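Local coordinates for PqqA binding protein (Xanthomonas campestris pv. campestris, PDB 3G2B) that probably binds the peptide PqqA and presents it to PqqE during biosynthesis of the cofactor pyrroloquinoline quinone, at residues A[46-51]-A[59-64]. Sequence-based numbering, arbitrary orientation.
Sequences LVVAQR and AQIAQT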
loop_
_atom_site.group_PDB
_atom_site.type_symbol
_atom_site.label_atom_id
_atom_site.label_comp_id
_atom_site.label_asym_id
_atom_site.label_seq_id
_atom_site.Cartn_x
_atom_site.Cartn_y
_atom_site.Cartn_z
ATOM N N LEU A 46 6.383 -5.945 17.602
ATOM C CA LEU A 46 7.764 -5.509 17.441
ATOM C C LEU A 46 8.650 -6.741 17.242
ATOM O O LEU A 46 9.518 -6.768 16.367
ATOM C CB LEU A 46 8.210 -4.737 18.690
ATOM C CG LEU A 46 9.696 -4.404 18.800
ATOM C CD1 LEU A 46 10.122 -3.560 17.598
ATOM C CD2 LEU A 46 9.955 -3.660 20.111
ATOM N N VAL A 47 8.418 -7.770 18.053
ATOM C CA VAL A 47 9.199 -8.994 17.959
ATOM C C VAL A 47 8.923 -9.740 16.657
ATOM O O VAL A 47 9.845 -10.216 16.001
ATOM C CB VAL A 47 8.900 -9.938 19.146
ATOM C CG1 VAL A 47 9.800 -11.161 19.077
ATOM C CG2 VAL A 47 9.110 -9.195 20.463
ATOM N N VAL A 48 7.651 -9.832 16.281
ATOM C CA VAL A 48 7.276 -10.533 15.057
ATOM C C VAL A 48 7.951 -9.919 13.837
ATOM O O VAL A 48 8.495 -10.630 12.993
ATOM C CB VAL A 48 5.747 -10.510 14.845
ATOM C CG1 VAL A 48 5.397 -11.141 13.497
ATOM C CG2 VAL A 48 5.051 -11.244 15.978
ATOM N N ALA A 49 7.914 -8.593 13.743
ATOM C CA ALA A 49 8.522 -7.898 12.618
ATOM C C ALA A 49 10.011 -8.217 12.521
ATOM O O ALA A 49 10.562 -8.332 11.431
ATOM C CB ALA A 49 8.315 -6.398 12.768
ATOM N N GLN A 50 10.654 -8.361 13.674
ATOM C CA GLN A 50 12.079 -8.660 13.732
ATOM C C GLN A 50 12.344 -10.113 13.351
ATOM O O GLN A 50 13.394 -10.431 12.789
ATOM C CB GLN A 50 12.606 -8.375 15.146
ATOM C CG GLN A 50 14.104 -8.601 15.363
ATOM C CD GLN A 50 14.445 -10.034 15.728
ATOM O OE1 GLN A 50 13.764 -10.654 16.541
ATOM N NE2 GLN A 50 15.512 -10.561 15.138
ATOM N N ARG A 51 11.379 -10.982 13.634
ATOM C CA ARG A 51 11.517 -12.406 13.341
ATOM C C ARG A 51 11.298 -12.808 11.883
ATOM O O ARG A 51 11.728 -13.887 11.476
ATOM C CB ARG A 51 10.586 -13.221 14.250
ATOM C CG ARG A 51 10.934 -13.116 15.728
ATOM C CD ARG A 51 12.365 -13.570 15.983
ATOM N NE ARG A 51 12.797 -13.306 17.352
ATOM C CZ ARG A 51 12.463 -14.043 18.408
ATOM N NH1 ARG A 51 12.908 -13.711 19.611
ATOM N NH2 ARG A 51 11.700 -15.118 18.263
ATOM N N ALA A 59 3.216 -19.768 11.387
ATOM C CA ALA A 59 2.955 -20.832 12.348
ATOM C C ALA A 59 4.212 -21.066 13.181
ATOM O O ALA A 59 4.147 -21.167 14.406
ATOM C CB ALA A 59 2.555 -22.116 11.616
ATOM N N GLN A 60 5.361 -21.136 12.514
ATOM C CA GLN A 60 6.627 -21.352 13.207
ATOM C C GLN A 60 6.970 -20.166 14.100
ATOM O O GLN A 60 7.433 -20.337 15.224
ATOM C CB GLN A 60 7.748 -21.581 12.193
ATOM C CG GLN A 60 7.623 -22.900 11.450
ATOM C CD GLN A 60 8.656 -23.051 10.344
ATOM O OE1 GLN A 60 8.662 -22.293 9.375
ATOM N NE2 GLN A 60 9.537 -24.039 10.485
ATOM N N ILE A 61 6.742 -18.960 13.598
ATOM C CA ILE A 61 7.032 -17.770 14.385
ATOM C C ILE A 61 6.180 -17.756 15.653
ATOM O O ILE A 61 6.677 -17.456 16.740
ATOM C CB ILE A 61 6.779 -16.489 13.560
ATOM C CG1 ILE A 61 7.836 -16.379 12.455
ATOM C CG2 ILE A 61 6.822 -15.260 14.470
ATOM C CD1 ILE A 61 7.590 -15.259 11.465
ATOM N N ALA A 62 4.904 -18.096 15.515
ATOM C CA ALA A 62 3.997 -18.108 16.662
ATOM C C ALA A 62 4.379 -19.181 17.676
ATOM O O ALA A 62 4.341 -18.943 18.882
ATOM C CB ALA A 62 2.568 -18.320 16.193
ATOM N N GLN A 63 4.737 -20.367 17.187
ATOM C CA GLN A 63 5.130 -21.463 18.069
ATOM C C GLN A 63 6.366 -21.061 18.877
ATOM O O GLN A 63 6.423 -21.277 20.086
ATOM C CB GLN A 63 5.422 -22.717 17.243
ATOM C CG GLN A 63 6.282 -23.772 17.956
ATOM C CD GLN A 63 5.598 -24.422 19.145
ATOM O OE1 GLN A 63 6.253 -25.072 19.965
ATOM N NE2 GLN A 63 4.284 -24.271 19.241
ATOM N N THR A 64 7.341 -20.463 18.197
ATOM C CA THR A 64 8.578 -20.016 18.834
ATOM C C THR A 64 8.293 -18.960 19.898
ATOM O O THR A 64 8.709 -19.093 21.051
ATOM C CB THR A 64 9.551 -19.417 17.787
ATOM O OG1 THR A 64 9.965 -20.445 16.879
ATOM C CG2 THR A 64 10.778 -18.818 18.462
HETATM O O HOH W 1 9.626 -16.008 16.809
#
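R51 and V48 of helix 44-51 meet I61 and T64 of helix 58-68 in a sparse helix-helix contact, apolar on its buried side and water-bridged at its more exposed edge. The short axes stay 10.8 Å apart at 130°, a gap crossed by side chains and one water. I61 reaches across with its CG2 branch, which lies 4.5 Å from V48 CG1 and 4.3 Å from R51 CB. V48 also packs on V80 and L83 of helix 73-89, and A62 touches I76 and E77 there, so the third helix joins the two in a small three-helix bundle, consistent with the kinship of the PqqD family to helix-turn-helix domains. R51 bends at chi2 (-58°), and its guanidinium returns over V47, whose CG1 sits 3.9 Å above the centre of one face. Q50 OE1 accepts from R51 NE at 2.9 Å, near the guanidinium plane; the bond, though bent (N-H...O 136°), helps with V47 to fix the group's rotation. R51 NH2 comes within 3.8 Å of T64 CG2, at the edge of the guanidinium. A water accepts a weak bond from R51 NH2 and donates to I61 O (3.3 Å), linking 46-51 to 59-64, which share no direct hydrogen bond; R51 NH1 makes a salt bridge with E68, farther along helix 58-68.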